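Local structure of ornithine carbamoyltransferase (Giardia intestinalis, 3GRF) at residues N44-A49 / R99-C104; F132-Q137 / N172-D177. The protein probably catalyses transfer of the carbamoyl group between carbamoyl phosphate and ornithine, in an arginine degradation pathway. One frame throughout, in Å; residues are numbered along the deposited sequence.

Contact 1. Residues N44-A49 / R99-C104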
# COMPACT_ATOMS: atom_id res chain seq x y z
N ASN A 44 1.46 9.89 -12.57
CA ASN A 44 0.60 10.68 -11.66
C ASN A 44 -0.85 10.27 -11.54
O ASN A 44 -1.70 11.01 -10.96
CB ASN A 44 0.69 12.17 -11.93
CG ASN A 44 2.10 12.68 -11.85
OD1 ASN A 44 2.65 12.85 -10.77
ND2 ASN A 44 2.72 12.84 -13.00
N LYS A 45 -1.17 9.13 -12.12
CA LYS A 45 -2.57 8.71 -12.18
C LYS A 45 -2.68 7.57 -11.23
O LYS A 45 -1.69 6.86 -11.03
CB LYS A 45 -2.97 8.30 -13.60
CG LYS A 45 -3.17 9.53 -14.52
CD LYS A 45 -3.26 9.13 -15.98
CE LYS A 45 -3.38 10.36 -16.89
NZ LYS A 45 -4.80 10.78 -17.02
N THR A 46 -3.84 7.36 -10.58
CA THR A 46 -3.96 6.25 -9.60
C THR A 46 -5.15 5.36 -9.87
O THR A 46 -6.18 5.80 -10.38
CB THR A 46 -3.98 6.72 -8.11
OG1 THR A 46 -5.31 6.56 -7.58
CG2 THR A 46 -3.55 8.18 -8.03
N LEU A 47 -4.96 4.10 -9.53
CA LEU A 47 -6.01 3.14 -9.60
C LEU A 47 -6.44 2.81 -8.17
O LEU A 47 -5.63 2.61 -7.28
CB LEU A 47 -5.53 1.89 -10.36
CG LEU A 47 -6.09 0.54 -9.89
CD1 LEU A 47 -7.52 0.43 -10.39
CD2 LEU A 47 -5.26 -0.70 -10.32
N LEU A 48 -7.74 2.76 -7.95
CA LEU A 48 -8.22 2.40 -6.67
C LEU A 48 -8.63 0.95 -6.77
O LEU A 48 -9.49 0.61 -7.55
CB LEU A 48 -9.44 3.23 -6.36
CG LEU A 48 -10.12 2.92 -5.03
CD1 LEU A 48 -9.12 2.73 -3.84
CD2 LEU A 48 -11.07 4.05 -4.77
N ALA A 49 -8.04 0.08 -5.95
CA ALA A 49 -8.24 -1.36 -6.13
C ALA A 49 -8.79 -2.03 -4.89
O ALA A 49 -8.03 -2.32 -3.98
CB ALA A 49 -6.90 -2.01 -6.50
N ARG A 99 -14.22 11.38 -8.22
CA ARG A 99 -13.70 12.74 -8.29
C ARG A 99 -12.28 12.82 -7.72
O ARG A 99 -11.79 13.92 -7.46
CB ARG A 99 -14.61 13.64 -7.49
CG ARG A 99 -15.95 13.89 -8.10
CD ARG A 99 -16.82 14.52 -7.03
NE ARG A 99 -18.10 15.07 -7.51
CZ ARG A 99 -19.13 14.33 -7.93
NH1 ARG A 99 -19.05 13.00 -7.94
NH2 ARG A 99 -20.24 14.91 -8.31
N MET A 100 -11.67 11.66 -7.44
CA MET A 100 -10.28 11.60 -6.91
C MET A 100 -9.37 10.72 -7.76
O MET A 100 -8.33 11.21 -8.23
CB MET A 100 -10.22 11.14 -5.44
CG MET A 100 -10.70 12.19 -4.39
SD MET A 100 -10.63 11.52 -2.72
CE MET A 100 -11.71 12.59 -1.83
N VAL A 101 -9.79 9.45 -7.98
CA VAL A 101 -8.99 8.47 -8.72
C VAL A 101 -9.35 8.50 -10.21
O VAL A 101 -10.34 9.14 -10.62
CB VAL A 101 -9.08 7.07 -8.08
CG1 VAL A 101 -8.67 7.17 -6.60
CG2 VAL A 101 -10.53 6.50 -8.22
N ASP A 102 -8.49 7.90 -11.02
CA ASP A 102 -8.65 7.86 -12.47
C ASP A 102 -9.31 6.57 -12.94
O ASP A 102 -9.89 6.48 -14.03
CB ASP A 102 -7.28 8.04 -13.11
CG ASP A 102 -6.64 9.30 -12.72
OD1 ASP A 102 -5.77 9.28 -11.82
OD2 ASP A 102 -7.06 10.34 -13.24
N ILE A 103 -9.20 5.54 -12.12
CA ILE A 103 -9.71 4.23 -12.53
C ILE A 103 -9.86 3.37 -11.31
O ILE A 103 -9.25 3.67 -10.29
CB ILE A 103 -8.78 3.52 -13.57
CG1 ILE A 103 -9.37 2.19 -14.03
CG2 ILE A 103 -7.34 3.31 -13.08
CD1 ILE A 103 -8.82 1.75 -15.32
N CYS A 104 -10.69 2.33 -11.40
CA CYS A 104 -11.03 1.49 -10.24
C CYS A 104 -11.16 0.03 -10.67
O CYS A 104 -11.76 -0.26 -11.69
CB CYS A 104 -12.35 1.98 -9.61
SG CYS A 104 -13.11 0.88 -8.33

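Contact 2. Residues F132-Q137 / N172-D177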
# COMPACT_ATOMS: atom_id res chain seq x y z
N PHE A 132 -19.72 -13.79 -11.98
CA PHE A 132 -20.24 -13.70 -13.36
C PHE A 132 -19.15 -13.53 -14.44
O PHE A 132 -19.37 -13.92 -15.59
CB PHE A 132 -21.29 -12.59 -13.46
CG PHE A 132 -22.24 -12.72 -14.62
CD1 PHE A 132 -22.97 -13.88 -14.81
CD2 PHE A 132 -22.43 -11.65 -15.51
CE1 PHE A 132 -23.86 -14.00 -15.88
CE2 PHE A 132 -23.32 -11.75 -16.58
CZ PHE A 132 -24.04 -12.93 -16.75
N GLY A 133 -17.99 -12.98 -14.08
CA GLY A 133 -16.84 -12.90 -15.00
C GLY A 133 -15.45 -12.73 -14.40
O GLY A 133 -15.29 -12.71 -13.19
N HIS A 134 -14.44 -12.57 -15.26
CA HIS A 134 -13.06 -12.34 -14.86
C HIS A 134 -12.24 -11.86 -16.05
O HIS A 134 -11.35 -12.57 -16.51
CB HIS A 134 -12.41 -13.61 -14.26
CG HIS A 134 -11.17 -13.33 -13.46
ND1 HIS A 134 -10.39 -14.33 -12.90
CD2 HIS A 134 -10.56 -12.16 -13.16
CE1 HIS A 134 -9.36 -13.78 -12.28
NE2 HIS A 134 -9.45 -12.47 -12.42
N PRO A 135 -12.56 -10.65 -16.55
CA PRO A 135 -12.08 -10.13 -17.82
C PRO A 135 -10.60 -9.83 -17.84
O PRO A 135 -10.00 -9.86 -18.92
CB PRO A 135 -12.91 -8.85 -18.04
CG PRO A 135 -13.43 -8.45 -16.64
CD PRO A 135 -13.46 -9.72 -15.84
N LEU A 136 -10.01 -9.53 -16.68
CA LEU A 136 -8.55 -9.35 -16.56
C LEU A 136 -7.80 -10.64 -16.85
O LEU A 136 -6.73 -10.65 -17.48
CB LEU A 136 -8.19 -8.86 -15.15
CG LEU A 136 -8.60 -7.43 -14.77
CD1 LEU A 136 -8.40 -7.20 -13.24
CD2 LEU A 136 -7.81 -6.47 -15.58
N GLN A 137 -8.37 -11.74 -16.38
CA GLN A 137 -7.88 -13.08 -16.69
C GLN A 137 -8.12 -13.34 -18.17
O GLN A 137 -7.31 -13.99 -18.80
CB GLN A 137 -8.68 -14.13 -15.87
CG GLN A 137 -8.12 -15.61 -15.91
CD GLN A 137 -6.72 -15.74 -15.32
OE1 GLN A 137 -6.52 -15.48 -14.18
NE2 GLN A 137 -5.73 -16.08 -16.15
N ASN A 172 -19.69 -21.40 -13.83
CA ASN A 172 -18.48 -20.90 -13.30
C ASN A 172 -18.18 -19.60 -14.00
O ASN A 172 -18.17 -19.54 -15.23
CB ASN A 172 -17.39 -21.96 -13.53
CG ASN A 172 -16.00 -21.51 -13.18
OD1 ASN A 172 -15.68 -20.34 -13.04
ND2 ASN A 172 -15.11 -22.48 -13.14
N ASN A 173 -17.91 -18.57 -13.27
CA ASN A 173 -17.64 -17.25 -13.82
C ASN A 173 -16.47 -17.21 -14.80
O ASN A 173 -16.44 -16.40 -15.73
CB ASN A 173 -17.45 -16.26 -12.67
CG ASN A 173 -16.12 -16.42 -11.97
OD1 ASN A 173 -15.85 -17.44 -11.34
ND2 ASN A 173 -15.26 -15.41 -12.09
N VAL A 174 -15.48 -18.07 -14.55
CA VAL A 174 -14.30 -18.19 -15.42
C VAL A 174 -14.70 -18.84 -16.75
O VAL A 174 -14.31 -18.36 -17.80
CB VAL A 174 -13.07 -18.87 -14.67
CG1 VAL A 174 -12.11 -19.59 -15.63
CG2 VAL A 174 -12.28 -17.81 -13.84
N THR A 175 -15.49 -19.92 -16.70
CA THR A 175 -16.03 -20.60 -17.89
C THR A 175 -16.92 -19.65 -18.69
O THR A 175 -16.74 -19.56 -19.90
CB THR A 175 -16.84 -21.84 -17.51
OG1 THR A 175 -16.12 -22.56 -16.49
CG2 THR A 175 -17.08 -22.75 -18.71
N TYR A 176 -17.83 -18.94 -18.02
CA TYR A 176 -18.64 -17.88 -18.64
C TYR A 176 -17.80 -16.92 -19.43
O TYR A 176 -18.09 -16.64 -20.59
CB TYR A 176 -19.43 -17.08 -17.59
CG TYR A 176 -20.44 -17.94 -16.84
CD1 TYR A 176 -21.13 -17.41 -15.76
CD2 TYR A 176 -20.67 -19.28 -17.19
CE1 TYR A 176 -22.06 -18.20 -15.03
CE2 TYR A 176 -21.62 -20.10 -16.47
CZ TYR A 176 -22.29 -19.54 -15.41
OH TYR A 176 -23.21 -20.32 -14.71
N ASP A 177 -16.78 -16.38 -18.81
CA ASP A 177 -15.99 -15.35 -19.51
C ASP A 177 -15.11 -15.93 -20.62
O ASP A 177 -14.83 -15.24 -21.61
CB ASP A 177 -15.20 -14.50 -18.48
CG ASP A 177 -15.48 -13.01 -18.57
OD1 ASP A 177 -16.36 -12.55 -19.33
OD2 ASP A 177 -14.79 -12.26 -17.87

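Contact 1. Residues N44-A49 / R99-C104
Asp102 and Lys45 both turn their CG atoms opposite their own carbonyl carbons, at chi1 -59° and -76°, and the two side chains meet crosswise, Asp102 OD1 lying 3.5 Å from Lys45 CB. The same oxygen, through its anti lone pair, accepts from Thr46 N at 3.0 Å. In return Thr46 O accepts from Asp102 N at 3.2 Å and takes a second, weak bond from Ile103 N. The parallel strand pairing begins here: Leu48 N reaches Ile103 O at 2.9 Å, and Cys104 CA adds a CA-H...O contact to Leu48 O. On one face of the sheet Leu47 CB packs on Ile103 CG2 at 3.6 Å, and Ile103 also packs against helix 303-322; on the other, Val101 CG2 touches Leu48 CB, and Phe97 of helix 90-97 touches Leu48 and Cys104. Val101 CG1 also lies against Thr46 OG1, a buried hydroxyl for which the model offers no partner. A carboxylate thus takes the place of a backbone carbonyl where the two strands of the carbamoyl phosphate-binding domain first join, and Lys45 NZ, 4.4 Å from Asp102 OD2 and so short of a salt bridge, probably adds only a modest electrostatic pull.

Contact 2. Residues F132-Q137 / N172-D177
Asp177 reaches from near the start of helix 173-185, in the ornithine-binding domain, to the carbamoyl phosphate-binding domain, where its OD2 accepts from N of His134, the N-cap residue of helix 135-151, at 2.7 Å. The bond is nearly straight, at 163°, although the donor stands above the carboxylate plane. Pro135 CD closes on the same oxygen at 3.5 Å, making this the tight part of the contact. Gly133, without a side chain, leaves Asp177 OD2 room to approach, probably a condition of this close fit; its CA comes within 3.6 Å of Asn173 O in a CA-H...O contact. Asn173, with CG set between its backbone N and carbonyl carbon (chi1 74°), lays CB against Phe132 N at 3.4 Å and points ND2 at Gly133 O, a bond whose geometry is less certain. Packing is looser at partly exposed Phe132, whose side chain crosses that of Tyr176 at about a right angle, CD1 to CD1 at 4.1 Å. Arg180 adds a cation-pi contact to Phe132. With OD1 of Asp177 bound to Arg180 and to Ile13 N, both carboxylate oxygens are engaged; the buried charge is probably stabilised by Arg180 and by the N-terminal end of helix 135-151.

In the fold
Both segments of contact 1 precede those of contact 2 in the sequence; the contact centres lie 24 Å apart, and their nearest atoms are about 8 Å from each other. Contact 1 joins neighbouring strands 46-51 and 103-107 inside the four-stranded parallel sheet of the carbamoyl phosphate-binding domain, at an end where a second subunit packs nearby. Contact 2, close to the centre of the chain, instead ties that domain to the ornithine-binding domain, through the beginnings of helices 135-151 and 173-185. Helix 303-322 touches both. One contact therefore lies within a single domain, beside the subunit interface, and the other at the interface between the two domains, the bilobal plan of this transcarbamoylase family.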